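Local atomic coordinates of beta-galactosidase (Bacillus circulans subsp. alkalophilus, PDB entry 3TTY), a protein that hydrolyses terminal beta-D-galactose residues of beta-galactosides, binds galactose in its TIM-barrel domain, and assembles as a trimer. Residues E516-L521 with D564-T569; G523-I528 with S540-I545; V529-W534 with L558-A563; G535-S540 with A591-G596; T554-A559 with L572-F577. All blocks are in the same frame, centred on the assembly; numbering follows the deposited sequence.

Contact 1: E516-L521 with D564-T569; sequences EIDALL and DYYKGT
Asp518 and Tyr566 mark the closest backbone approach, yet their CA atoms stay 9.6 Å apart, so strand 512-519 and the loop 564-569 meet through side chains alone. The loop folds as a type I turn from Asp564 to Lys567, overlapped by a type II turn from Tyr566 to Thr569, and this presents two consecutive tyrosines to the strand. Tyr566 OH donates to Asp518 OD2 at 2.6 Å, using the anti lone pair of that oxygen, with ring and carboxylate planes 73° apart. The Asp518 carboxylate reaches the phenol because CG lies anti to the backbone N (chi1 -175°). Tyr565 OH donates to Glu516 OE1 at 2.9 Å, but from above the carboxylate plane, the two flat groups being almost perpendicular (88°). Leu520 CD2 makes a van der Waals contact with the first of these hydroxyls, 3.7 Å from Tyr566 OH. Asp518 OD2 and Asp564 OD2 come within 4.3 Å, a like-charge approach probably eased by Arg323 of the second subunit, which forms salt bridges with OD1 of both aspartates. Glu516 OE1 likewise has a salt bridge to Arg371 of that subunit. Two tyrosine hydroxyls thus hold carboxylates that are also gripped from a neighbouring chain, an arrangement that belongs to the subunit interface of the beta-galactosidase trimerisation domain.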
# COMPACT_ATOMS: atom_id res chain seq x y z
N GLU A 516 -25.62 -15.92 -17.43
CA GLU A 516 -24.74 -14.81 -17.04
C GLU A 516 -24.40 -14.90 -15.56
O GLU A 516 -25.08 -15.59 -14.80
CB GLU A 516 -25.38 -13.44 -17.35
CG GLU A 516 -26.69 -13.17 -16.62
CD GLU A 516 -27.31 -11.86 -17.02
OE1 GLU A 516 -28.33 -11.47 -16.42
OE2 GLU A 516 -26.78 -11.21 -17.95
N ILE A 517 -23.35 -14.21 -15.14
CA ILE A 517 -22.95 -14.28 -13.75
C ILE A 517 -22.92 -12.88 -13.12
O ILE A 517 -22.45 -11.92 -13.73
CB ILE A 517 -21.60 -15.02 -13.58
CG1 ILE A 517 -21.45 -15.54 -12.14
CG2 ILE A 517 -20.42 -14.14 -14.01
CD1 ILE A 517 -20.26 -16.47 -11.93
N ASP A 518 -23.44 -12.79 -11.90
CA ASP A 518 -23.54 -11.52 -11.19
C ASP A 518 -22.58 -11.43 -9.99
O ASP A 518 -22.61 -12.28 -9.10
CB ASP A 518 -24.98 -11.31 -10.72
CG ASP A 518 -25.19 -9.96 -10.08
OD1 ASP A 518 -24.58 -8.98 -10.57
OD2 ASP A 518 -25.94 -9.89 -9.08
N ALA A 519 -21.74 -10.40 -9.98
CA ALA A 519 -20.83 -10.17 -8.86
C ALA A 519 -21.49 -9.28 -7.80
O ALA A 519 -21.94 -8.18 -8.09
CB ALA A 519 -19.54 -9.54 -9.36
N LEU A 520 -21.55 -9.78 -6.56
CA LEU A 520 -22.12 -8.98 -5.47
C LEU A 520 -21.08 -8.02 -4.88
O LEU A 520 -19.92 -8.40 -4.65
CB LEU A 520 -22.68 -9.89 -4.37
CG LEU A 520 -23.75 -10.89 -4.84
CD1 LEU A 520 -24.41 -11.57 -3.65
CD2 LEU A 520 -24.80 -10.20 -5.73
N LEU A 521 -21.50 -6.79 -4.63
CA LEU A 521 -20.64 -5.85 -3.92
C LEU A 521 -20.47 -6.35 -2.49
O LEU A 521 -21.32 -7.09 -1.99
CB LEU A 521 -21.25 -4.44 -3.96
CG LEU A 521 -20.81 -3.52 -5.10
CD1 LEU A 521 -20.93 -4.21 -6.46
CD2 LEU A 521 -21.59 -2.21 -5.09
N ASP A 564 -33.40 -10.07 -5.62
CA ASP A 564 -32.77 -9.48 -6.79
C ASP A 564 -33.50 -9.90 -8.06
O ASP A 564 -34.45 -10.69 -8.00
CB ASP A 564 -31.29 -9.89 -6.85
CG ASP A 564 -30.37 -8.71 -7.10
OD1 ASP A 564 -30.79 -7.78 -7.82
OD2 ASP A 564 -29.23 -8.71 -6.57
N TYR A 565 -33.08 -9.37 -9.21
CA TYR A 565 -33.81 -9.61 -10.47
C TYR A 565 -33.86 -11.07 -10.91
O TYR A 565 -34.73 -11.45 -11.70
CB TYR A 565 -33.27 -8.73 -11.61
CG TYR A 565 -31.93 -9.17 -12.18
CD1 TYR A 565 -30.74 -8.79 -11.57
CD2 TYR A 565 -31.87 -9.94 -13.33
CE1 TYR A 565 -29.52 -9.18 -12.09
CE2 TYR A 565 -30.66 -10.34 -13.85
CZ TYR A 565 -29.49 -9.96 -13.23
OH TYR A 565 -28.29 -10.36 -13.76
N TYR A 566 -32.95 -11.90 -10.40
CA TYR A 566 -32.99 -13.33 -10.71
C TYR A 566 -33.75 -14.16 -9.66
O TYR A 566 -33.69 -15.39 -9.67
CB TYR A 566 -31.60 -13.90 -10.95
CG TYR A 566 -30.49 -13.31 -10.11
CD1 TYR A 566 -30.06 -13.92 -8.94
CD2 TYR A 566 -29.83 -12.16 -10.53
CE1 TYR A 566 -29.02 -13.38 -8.19
CE2 TYR A 566 -28.79 -11.63 -9.80
CZ TYR A 566 -28.39 -12.23 -8.63
OH TYR A 566 -27.35 -11.67 -7.91
N LYS A 567 -34.45 -13.47 -8.77
CA LYS A 567 -35.28 -14.14 -7.79
C LYS A 567 -36.13 -15.23 -8.44
O LYS A 567 -36.75 -14.99 -9.47
CB LYS A 567 -36.19 -13.13 -7.10
CG LYS A 567 -37.17 -13.75 -6.10
CD LYS A 567 -38.12 -12.70 -5.56
CE LYS A 567 -39.01 -13.26 -4.47
NZ LYS A 567 -39.79 -12.17 -3.82
N GLY A 568 -36.14 -16.41 -7.84
CA GLY A 568 -36.98 -17.50 -8.30
C GLY A 568 -36.34 -18.36 -9.38
O GLY A 568 -36.99 -19.24 -9.95
N THR A 569 -35.07 -18.10 -9.69
CA THR A 569 -34.37 -18.92 -10.67
C THR A 569 -33.48 -19.90 -9.91
O THR A 569 -33.19 -19.68 -8.73
CB THR A 569 -33.57 -18.05 -11.68
OG1 THR A 569 -32.67 -17.20 -10.97
CG2 THR A 569 -34.52 -17.19 -12.52

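Contact 2: G523-I528 with S540-I545; sequences GHQNEI and SYSCGI
Gln525 lays its extended side chain over Ser542, with NE2 against Ser542 CB, while its own CB rests 3.4 Å from Cys543 O. Just before it, one water donates to His524 O and accepts from Ile545 N, linking the two chains beside Gln525. Asn526 forms a hydrogen-bonded pair with Cys543: Asn526 N reaches Cys543 O at 2.9 Å and Cys543 N returns to Asn526 O at 3.0 Å. The Asn526 amide itself turns to the loop that follows strand 556-561, where OD1 accepts from Gly562 N and ND2 donates to Ala563 O. Glu527 stands opposite Ser542, but its chain, extended with CG anti to the backbone N (chi1 -179°), carries OE1 to Ser540 OG at 2.6 Å on the anti lone pair. Ile528 closes a second hydrogen-bonded pair: Ile528 N donates to Tyr541 O at 2.7 Å, and Tyr541 N donates to Ile528 O at 2.8 Å. Ile528 CD1 packs 3.7 Å from Cys543 CB. Segments 525-528 and 540-544 run antiparallel at 142°, as part of a beta hairpin in the mixed sheet.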
# COMPACT_ATOMS: atom_id res chain seq x y z
N GLY A 523 -20.59 -7.18 1.32
CA GLY A 523 -21.68 -7.03 2.27
C GLY A 523 -23.08 -7.23 1.68
O GLY A 523 -24.08 -7.10 2.38
N HIS A 524 -23.15 -7.53 0.39
CA HIS A 524 -24.42 -7.92 -0.21
C HIS A 524 -24.48 -9.43 -0.30
O HIS A 524 -23.48 -10.10 -0.57
CB HIS A 524 -24.59 -7.32 -1.60
CG HIS A 524 -24.90 -5.86 -1.60
ND1 HIS A 524 -23.95 -4.89 -1.37
CD2 HIS A 524 -26.07 -5.20 -1.80
CE1 HIS A 524 -24.51 -3.70 -1.42
NE2 HIS A 524 -25.80 -3.85 -1.68
N GLN A 525 -25.67 -9.97 -0.05
CA GLN A 525 -25.88 -11.40 -0.10
C GLN A 525 -27.20 -11.67 -0.80
O GLN A 525 -27.96 -10.74 -1.08
CB GLN A 525 -25.91 -11.99 1.31
CG GLN A 525 -24.62 -11.76 2.08
CD GLN A 525 -24.66 -12.34 3.48
OE1 GLN A 525 -23.63 -12.38 4.17
NE2 GLN A 525 -25.83 -12.80 3.92
N ASN A 526 -27.45 -12.93 -1.11
CA ASN A 526 -28.74 -13.38 -1.61
C ASN A 526 -29.19 -14.55 -0.75
O ASN A 526 -28.59 -14.84 0.29
CB ASN A 526 -28.66 -13.79 -3.09
CG ASN A 526 -30.01 -13.68 -3.82
OD1 ASN A 526 -30.95 -14.42 -3.52
ND2 ASN A 526 -30.08 -12.77 -4.78
N GLU A 527 -30.22 -15.24 -1.19
CA GLU A 527 -30.89 -16.23 -0.37
C GLU A 527 -31.10 -17.50 -1.18
O GLU A 527 -31.58 -17.44 -2.32
CB GLU A 527 -32.21 -15.64 0.12
CG GLU A 527 -33.07 -16.52 1.03
CD GLU A 527 -34.44 -15.88 1.34
OE1 GLU A 527 -35.28 -16.53 2.01
OE2 GLU A 527 -34.67 -14.73 0.89
N ILE A 528 -30.71 -18.63 -0.61
CA ILE A 528 -30.98 -19.94 -1.18
C ILE A 528 -32.27 -20.45 -0.54
O ILE A 528 -32.33 -20.65 0.68
CB ILE A 528 -29.82 -20.91 -0.92
CG1 ILE A 528 -28.58 -20.46 -1.69
CG2 ILE A 528 -30.19 -22.32 -1.34
CD1 ILE A 528 -27.34 -21.20 -1.30
N SER A 540 -34.54 -21.42 4.25
CA SER A 540 -33.65 -20.47 3.58
C SER A 540 -32.23 -20.50 4.12
O SER A 540 -32.01 -20.76 5.31
CB SER A 540 -34.19 -19.04 3.72
OG SER A 540 -35.40 -18.89 3.00
N TYR A 541 -31.26 -20.24 3.24
CA TYR A 541 -29.87 -20.04 3.65
C TYR A 541 -29.32 -18.81 2.93
O TYR A 541 -29.93 -18.32 1.99
CB TYR A 541 -29.00 -21.26 3.32
CG TYR A 541 -29.50 -22.55 3.93
CD1 TYR A 541 -29.01 -23.01 5.14
CD2 TYR A 541 -30.47 -23.30 3.28
CE1 TYR A 541 -29.47 -24.20 5.70
CE2 TYR A 541 -30.94 -24.49 3.82
CZ TYR A 541 -30.43 -24.93 5.03
OH TYR A 541 -30.91 -26.10 5.57
N SER A 542 -28.18 -18.30 3.37
CA SER A 542 -27.59 -17.16 2.67
C SER A 542 -26.54 -17.63 1.68
O SER A 542 -25.95 -18.71 1.84
CB SER A 542 -27.00 -16.16 3.66
OG SER A 542 -26.09 -16.80 4.52
N CYS A 543 -26.32 -16.83 0.64
CA CYS A 543 -25.22 -17.10 -0.29
C CYS A 543 -24.66 -15.78 -0.75
O CYS A 543 -25.28 -14.74 -0.56
CB CYS A 543 -25.70 -17.93 -1.48
SG CYS A 543 -26.83 -17.05 -2.58
N GLY A 544 -23.48 -15.80 -1.37
CA GLY A 544 -22.81 -14.56 -1.70
C GLY A 544 -21.69 -14.63 -2.72
O GLY A 544 -21.47 -15.65 -3.37
N ILE A 545 -20.98 -13.51 -2.84
CA ILE A 545 -19.83 -13.38 -3.72
C ILE A 545 -20.23 -13.37 -5.19
O ILE A 545 -20.20 -12.31 -5.82
CB ILE A 545 -18.77 -14.44 -3.42
CG1 ILE A 545 -18.48 -14.48 -1.92
CG2 ILE A 545 -17.49 -14.13 -4.19
CD1 ILE A 545 -17.27 -15.33 -1.54
O HOH W 1 -21.07 -11.24 -1.06

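Contact 3: V529-W534 with L558-A563; sequences VLRQDW and LAEYGA
Arg531 and Glu560 form a salt bridge of uneven geometry: NE donates to OE2 at 2.6 Å within the guanidinium plane, yet meets the carboxylate 62° out of its own plane, the two groups standing nearly perpendicular (88°). Bends at chi2 and chi3 fold the arginine back to reach this oxygen. The bridge sits beside the antiparallel pairing of strands 525-530 and 556-561, neighbours in the mixed sheet. Their hydrogen-bonded pair runs from Val529 N to Glu560 O at 2.9 Å and back from Glu560 N to Val529 O at 3.0 Å. A water donates to Val529 O and, weakly, to Glu560 OE1. With an alanine here in place of Glu560, the Arg531 NE would probably be left without its carboxylate mate and the bent chain freer to turn. Val529 CG2 rests on Gly562 CA at 3.8 Å, where a CB would be tightly squeezed. Past the end of the first strand, Leu558 O takes two donors, Arg531 N at 3.0 Å and a second water at 2.8 Å that also donates to Gln532 O. Leu558 CD1 sits 3.8 Å from the centroid of the six-membered ring of Trp534, 12° off the normal, a CH-pi contact over the face.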
# COMPACT_ATOMS: atom_id res chain seq x y z
N VAL A 529 -33.30 -20.61 -1.36
CA VAL A 529 -34.63 -20.99 -0.89
C VAL A 529 -35.01 -22.36 -1.39
O VAL A 529 -35.31 -22.52 -2.57
CB VAL A 529 -35.69 -20.02 -1.40
CG1 VAL A 529 -37.08 -20.43 -0.87
CG2 VAL A 529 -35.35 -18.59 -1.01
N LEU A 530 -35.00 -23.36 -0.51
CA LEU A 530 -35.37 -24.70 -0.93
C LEU A 530 -36.82 -24.86 -1.41
O LEU A 530 -37.75 -24.31 -0.82
CB LEU A 530 -35.02 -25.73 0.13
CG LEU A 530 -33.57 -26.13 -0.10
CD1 LEU A 530 -32.61 -25.26 0.74
CD2 LEU A 530 -33.37 -27.60 0.15
N ARG A 531 -36.99 -25.60 -2.49
CA ARG A 531 -38.31 -25.83 -3.06
C ARG A 531 -39.16 -26.61 -2.07
O ARG A 531 -40.34 -26.32 -1.89
CB ARG A 531 -38.21 -26.60 -4.37
CG ARG A 531 -37.67 -25.78 -5.52
CD ARG A 531 -38.77 -24.97 -6.15
NE ARG A 531 -38.57 -24.84 -7.59
CZ ARG A 531 -38.77 -25.82 -8.47
NH1 ARG A 531 -39.18 -27.01 -8.05
NH2 ARG A 531 -38.56 -25.60 -9.76
N GLN A 532 -38.52 -27.58 -1.42
CA GLN A 532 -39.17 -28.38 -0.39
C GLN A 532 -38.11 -28.99 0.50
O GLN A 532 -36.94 -29.08 0.11
CB GLN A 532 -40.02 -29.49 -1.02
CG GLN A 532 -39.24 -30.43 -1.92
CD GLN A 532 -40.12 -31.19 -2.91
OE1 GLN A 532 -41.03 -30.62 -3.52
NE2 GLN A 532 -39.85 -32.49 -3.06
N ASP A 533 -38.49 -29.39 1.71
CA ASP A 533 -37.54 -30.01 2.61
C ASP A 533 -36.86 -31.13 1.83
O ASP A 533 -37.52 -31.90 1.14
CB ASP A 533 -38.23 -30.54 3.87
CG ASP A 533 -38.75 -29.42 4.78
OD1 ASP A 533 -38.76 -28.24 4.37
OD2 ASP A 533 -39.18 -29.73 5.92
N TRP A 534 -35.54 -31.19 1.92
CA TRP A 534 -34.77 -32.24 1.26
C TRP A 534 -33.61 -32.64 2.16
O TRP A 534 -32.60 -31.93 2.27
CB TRP A 534 -34.28 -31.78 -0.13
CG TRP A 534 -33.28 -32.73 -0.76
CD1 TRP A 534 -33.45 -34.06 -1.02
CD2 TRP A 534 -31.95 -32.40 -1.21
NE1 TRP A 534 -32.32 -34.59 -1.59
CE2 TRP A 534 -31.38 -33.60 -1.72
CE3 TRP A 534 -31.19 -31.23 -1.23
CZ2 TRP A 534 -30.09 -33.64 -2.24
CZ3 TRP A 534 -29.90 -31.28 -1.75
CH2 TRP A 534 -29.36 -32.48 -2.25
N LEU A 558 -33.73 -27.85 -7.11
CA LEU A 558 -33.94 -28.16 -5.70
C LEU A 558 -34.10 -26.91 -4.85
O LEU A 558 -34.66 -26.96 -3.76
CB LEU A 558 -32.81 -29.04 -5.16
CG LEU A 558 -32.59 -30.37 -5.87
CD1 LEU A 558 -31.43 -31.10 -5.25
CD2 LEU A 558 -33.85 -31.23 -5.85
N ALA A 559 -33.60 -25.78 -5.36
CA ALA A 559 -33.64 -24.51 -4.64
C ALA A 559 -33.47 -23.33 -5.59
O ALA A 559 -32.81 -23.45 -6.62
CB ALA A 559 -32.56 -24.47 -3.55
N GLU A 560 -34.06 -22.20 -5.23
CA GLU A 560 -34.07 -21.01 -6.06
C GLU A 560 -33.58 -19.79 -5.30
O GLU A 560 -33.62 -19.76 -4.07
CB GLU A 560 -35.49 -20.74 -6.54
CG GLU A 560 -36.20 -21.97 -7.04
CD GLU A 560 -37.67 -21.73 -7.32
OE1 GLU A 560 -38.28 -20.87 -6.63
OE2 GLU A 560 -38.21 -22.39 -8.24
N TYR A 561 -33.15 -18.76 -6.03
CA TYR A 561 -32.75 -17.50 -5.41
C TYR A 561 -33.95 -16.82 -4.75
O TYR A 561 -35.10 -16.99 -5.18
CB TYR A 561 -32.13 -16.54 -6.43
CG TYR A 561 -30.78 -16.95 -6.95
CD1 TYR A 561 -30.61 -17.32 -8.27
CD2 TYR A 561 -29.66 -16.95 -6.12
CE1 TYR A 561 -29.38 -17.68 -8.76
CE2 TYR A 561 -28.42 -17.31 -6.60
CZ TYR A 561 -28.29 -17.68 -7.93
OH TYR A 561 -27.06 -18.04 -8.43
N GLY A 562 -33.68 -16.02 -3.72
CA GLY A 562 -34.73 -15.39 -2.95
C GLY A 562 -34.92 -13.92 -3.22
O GLY A 562 -35.94 -13.36 -2.83
N ALA A 563 -33.95 -13.28 -3.88
CA ALA A 563 -33.97 -11.83 -4.05
C ALA A 563 -33.34 -11.39 -5.37
O ALA A 563 -32.82 -12.21 -6.13
CB ALA A 563 -33.26 -11.16 -2.89
O HOH W 2 -37.87 -22.15 -4.19
O HOH W 3 -35.83 -29.21 -2.47

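Contact 4: G535-S540 with A591-G596; sequences GGLRGS and ADFLQG
The loop of the hairpin 525-530/540-544 docks on the first turns of helix 591-604 through Leu537, whose two methyl groups meet Phe593 and Gly596. CD1 points into the helix backbone, 3.3 Å from Phe593 O and 3.4 Å from Gly596 CA. CD2 lies 3.6 Å from Phe593 CE1 and 4.0 Å from CZ of that ring, which is swung toward the loop and the sheet by CG anti to the backbone N (chi1 177°) and also packs on Ile528. The glycine matters for the fit: a CB on Gly596 would stand 2.1 Å from Leu537 CD1. Replacing Leu537 by an alanine would probably open a gap between loop and helix and remove the methyl groups that Phe593 and Gly596 pack against. Two of the loop's backbone N-H groups bond elsewhere, Gly536 N to Asn600 OD1 and Arg538 N to Tyr541 OH. With no hydrogen bond between the two segments, the contact rests on van der Waals fit, so shape and not polarity sets how Leu537 seats on the helix.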
# COMPACT_ATOMS: atom_id res chain seq x y z
N GLY A 535 -33.77 -33.78 2.83
CA GLY A 535 -32.79 -34.27 3.77
C GLY A 535 -32.50 -33.20 4.79
O GLY A 535 -33.42 -32.59 5.34
N GLY A 536 -31.21 -32.96 5.04
CA GLY A 536 -30.80 -31.96 6.01
C GLY A 536 -30.95 -30.53 5.55
O GLY A 536 -30.54 -29.61 6.25
N LEU A 537 -31.53 -30.31 4.37
CA LEU A 537 -31.66 -28.95 3.84
C LEU A 537 -33.13 -28.49 3.86
O LEU A 537 -34.02 -29.21 3.41
CB LEU A 537 -31.11 -28.88 2.41
CG LEU A 537 -29.89 -28.04 2.00
CD1 LEU A 537 -28.86 -27.87 3.11
CD2 LEU A 537 -29.23 -28.63 0.72
N ARG A 538 -33.37 -27.29 4.39
CA ARG A 538 -34.74 -26.86 4.66
C ARG A 538 -34.84 -25.35 4.88
O ARG A 538 -34.02 -24.75 5.58
CB ARG A 538 -35.26 -27.62 5.88
CG ARG A 538 -36.59 -27.17 6.40
CD ARG A 538 -37.09 -28.14 7.47
NE ARG A 538 -36.00 -28.65 8.31
CZ ARG A 538 -35.53 -28.03 9.38
NH1 ARG A 538 -36.04 -26.87 9.77
NH2 ARG A 538 -34.53 -28.57 10.08
N GLY A 539 -35.86 -24.73 4.29
CA GLY A 539 -36.05 -23.30 4.42
C GLY A 539 -35.03 -22.49 3.64
O GLY A 539 -34.69 -22.84 2.51
N SER A 540 -34.54 -21.42 4.25
CA SER A 540 -33.65 -20.47 3.58
C SER A 540 -32.23 -20.50 4.12
O SER A 540 -32.01 -20.76 5.31
CB SER A 540 -34.19 -19.04 3.72
OG SER A 540 -35.40 -18.89 3.00
N ALA A 591 -22.24 -21.78 5.57
CA ALA A 591 -21.74 -23.03 6.09
C ALA A 591 -22.85 -24.01 6.46
O ALA A 591 -22.68 -25.23 6.35
CB ALA A 591 -20.84 -22.78 7.31
N ASP A 592 -23.98 -23.47 6.90
CA ASP A 592 -25.11 -24.33 7.25
C ASP A 592 -25.63 -25.04 6.00
O ASP A 592 -25.93 -26.23 6.04
CB ASP A 592 -26.24 -23.53 7.93
CG ASP A 592 -25.82 -22.93 9.27
OD1 ASP A 592 -24.92 -23.50 9.95
OD2 ASP A 592 -26.40 -21.89 9.65
N PHE A 593 -25.72 -24.31 4.89
CA PHE A 593 -26.13 -24.93 3.63
C PHE A 593 -25.19 -26.07 3.25
O PHE A 593 -25.64 -27.19 2.99
CB PHE A 593 -26.21 -23.93 2.48
CG PHE A 593 -26.56 -24.56 1.16
CD1 PHE A 593 -27.89 -24.73 0.79
CD2 PHE A 593 -25.57 -25.02 0.31
CE1 PHE A 593 -28.22 -25.32 -0.41
CE2 PHE A 593 -25.89 -25.61 -0.90
CZ PHE A 593 -27.22 -25.76 -1.26
N LEU A 594 -23.89 -25.78 3.23
CA LEU A 594 -22.90 -26.79 2.87
C LEU A 594 -22.91 -27.98 3.83
O LEU A 594 -22.66 -29.11 3.42
CB LEU A 594 -21.50 -26.19 2.74
CG LEU A 594 -21.32 -25.27 1.52
CD1 LEU A 594 -19.93 -24.65 1.53
CD2 LEU A 594 -21.57 -26.02 0.21
N GLN A 595 -23.22 -27.73 5.10
CA GLN A 595 -23.41 -28.83 6.04
C GLN A 595 -24.49 -29.77 5.53
O GLN A 595 -24.27 -30.98 5.40
CB GLN A 595 -23.79 -28.32 7.43
CG GLN A 595 -24.41 -29.40 8.30
CD GLN A 595 -24.63 -28.96 9.75
OE1 GLN A 595 -24.40 -29.74 10.67
NE2 GLN A 595 -25.09 -27.72 9.95
N GLY A 596 -25.67 -29.21 5.23
CA GLY A 596 -26.80 -29.98 4.74
C GLY A 596 -26.53 -30.69 3.42
O GLY A 596 -26.80 -31.89 3.29

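Contact 5: T554-A559 with L572-F577; sequences TAEVLA and LTRNKF
Glu556 and Arg574 form a hydrogen-bonded pair where strands 556-559 and 573-577 run antiparallel (151°) with axes 4.8 Å apart. Glu556 N reaches Arg574 O, and Arg574 N reaches Glu556 O, both at 2.9 Å. The hairpin then shifts by one residue: Leu572 O accepts Leu558 N at 2.8 Å and, weakly, Ala559 N at 3.4 Å, so both residues face Leu572 in a classic beta bulge. Its signature is the helical backbone of Leu558 (phi -102°, psi -21°). Within the bulge, Ala559 CB and Leu572 CB touch at 3.9 Å. Leu558 CD1 reaches over to Arg574 CB at 3.8 Å, on the side where Arg574 extends toward the neighbouring strand. There Arg574 NE donates to Tyr583 OH, and NH2 forms a salt bridge with Glu604. Arg574 NH1 is linked to Glu556 through a water that accepts from NH1 and donates to Glu556 OE1 and Arg574 O. On the other face, Ala555 CB packs 3.9 Å from Thr573 CB.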
# COMPACT_ATOMS: atom_id res chain seq x y z
N THR A 554 -31.99 -30.39 -18.30
CA THR A 554 -32.33 -31.75 -17.92
C THR A 554 -32.39 -31.89 -16.40
O THR A 554 -32.92 -32.87 -15.86
CB THR A 554 -31.31 -32.76 -18.50
OG1 THR A 554 -31.56 -32.96 -19.90
CG2 THR A 554 -31.44 -34.11 -17.81
N ALA A 555 -31.83 -30.90 -15.71
CA ALA A 555 -31.69 -30.96 -14.26
C ALA A 555 -32.95 -30.56 -13.49
O ALA A 555 -33.69 -29.66 -13.90
CB ALA A 555 -30.51 -30.09 -13.82
N GLU A 556 -33.19 -31.25 -12.39
CA GLU A 556 -34.24 -30.88 -11.44
C GLU A 556 -33.76 -29.71 -10.58
O GLU A 556 -32.59 -29.66 -10.21
CB GLU A 556 -34.56 -32.09 -10.55
CG GLU A 556 -35.53 -31.84 -9.41
CD GLU A 556 -35.67 -33.05 -8.48
OE1 GLU A 556 -34.85 -33.99 -8.57
OE2 GLU A 556 -36.61 -33.05 -7.65
N VAL A 557 -34.67 -28.78 -10.29
CA VAL A 557 -34.37 -27.63 -9.44
C VAL A 557 -34.72 -27.95 -8.00
O VAL A 557 -35.86 -28.29 -7.69
CB VAL A 557 -35.16 -26.38 -9.89
CG1 VAL A 557 -34.88 -25.18 -8.98
CG2 VAL A 557 -34.84 -26.03 -11.35
N LEU A 558 -33.73 -27.85 -7.11
CA LEU A 558 -33.94 -28.16 -5.70
C LEU A 558 -34.10 -26.91 -4.85
O LEU A 558 -34.66 -26.96 -3.76
CB LEU A 558 -32.81 -29.04 -5.16
CG LEU A 558 -32.59 -30.37 -5.87
CD1 LEU A 558 -31.43 -31.10 -5.25
CD2 LEU A 558 -33.85 -31.23 -5.85
N ALA A 559 -33.60 -25.78 -5.36
CA ALA A 559 -33.64 -24.51 -4.64
C ALA A 559 -33.47 -23.33 -5.59
O ALA A 559 -32.81 -23.45 -6.62
CB ALA A 559 -32.56 -24.47 -3.55
N LEU A 572 -29.70 -24.27 -6.80
CA LEU A 572 -29.23 -25.65 -6.61
C LEU A 572 -29.97 -26.61 -7.54
O LEU A 572 -31.21 -26.67 -7.54
CB LEU A 572 -29.38 -26.10 -5.17
CG LEU A 572 -28.91 -27.53 -4.90
CD1 LEU A 572 -27.42 -27.68 -5.16
CD2 LEU A 572 -29.27 -27.99 -3.47
N THR A 573 -29.22 -27.37 -8.33
CA THR A 573 -29.82 -28.31 -9.26
C THR A 573 -29.23 -29.71 -9.10
O THR A 573 -28.08 -29.86 -8.66
CB THR A 573 -29.69 -27.84 -10.72
OG1 THR A 573 -28.31 -27.91 -11.13
CG2 THR A 573 -30.21 -26.39 -10.87
N ARG A 574 -30.02 -30.72 -9.45
CA ARG A 574 -29.58 -32.11 -9.46
C ARG A 574 -29.92 -32.74 -10.81
O ARG A 574 -31.09 -32.80 -11.19
CB ARG A 574 -30.27 -32.91 -8.34
CG ARG A 574 -29.91 -34.39 -8.30
CD ARG A 574 -30.73 -35.15 -7.26
NE ARG A 574 -30.26 -36.52 -7.06
CZ ARG A 574 -30.74 -37.58 -7.70
NH1 ARG A 574 -31.70 -37.43 -8.60
NH2 ARG A 574 -30.26 -38.79 -7.45
N ASN A 575 -28.89 -33.19 -11.53
CA ASN A 575 -29.09 -33.88 -12.80
C ASN A 575 -28.81 -35.36 -12.71
O ASN A 575 -27.71 -35.76 -12.34
CB ASN A 575 -28.19 -33.31 -13.91
CG ASN A 575 -28.68 -33.73 -15.32
OD1 ASN A 575 -29.87 -33.67 -15.61
ND2 ASN A 575 -27.76 -34.17 -16.16
N LYS A 576 -29.79 -36.19 -13.09
CA LYS A 576 -29.54 -37.63 -13.19
C LYS A 576 -28.86 -37.95 -14.51
O LYS A 576 -29.32 -37.54 -15.57
CB LYS A 576 -30.85 -38.42 -13.07
CG LYS A 576 -30.62 -39.92 -12.90
CD LYS A 576 -29.99 -40.23 -11.54
CE LYS A 576 -29.91 -41.73 -11.29
NZ LYS A 576 -29.28 -42.07 -9.98
N PHE A 577 -27.78 -38.72 -14.46
CA PHE A 577 -26.94 -38.91 -15.62
C PHE A 577 -26.39 -40.32 -15.54
O PHE A 577 -25.45 -40.59 -14.79
CB PHE A 577 -25.82 -37.85 -15.63
CG PHE A 577 -25.01 -37.80 -16.90
CD1 PHE A 577 -25.40 -37.00 -17.95
CD2 PHE A 577 -23.83 -38.54 -17.02
CE1 PHE A 577 -24.65 -36.94 -19.13
CE2 PHE A 577 -23.08 -38.49 -18.20
CZ PHE A 577 -23.49 -37.68 -19.25
O HOH W 4 -32.76 -35.19 -10.27

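Contacts 2, 3 and 5 zip successive strands of the mixed sheet, running 540-544, 525-530, 556-561, 570-577; contacts 2 and 3 share strand 525-530, and contacts 3 and 5 share Leu558 and Ala559. All three rest on backbone pairing and add polar side-chain links: Ser540-Glu527 in contact 2, a salt bridge in contact 3, a water-mediated Glu556-Arg574 link in contact 5. Contact 4 is buried and largely apolar, helix 591-604 packing on the face that carries Ile528 and Leu572, with Leu530 meeting Leu537 from the loop side. Contact 1 differs: it lies at the subunit interface, joins the separate two-stranded sheet to a turn, and relies on phenol-carboxylate bonds. It touches contact 2 through Leu520 and Ile545.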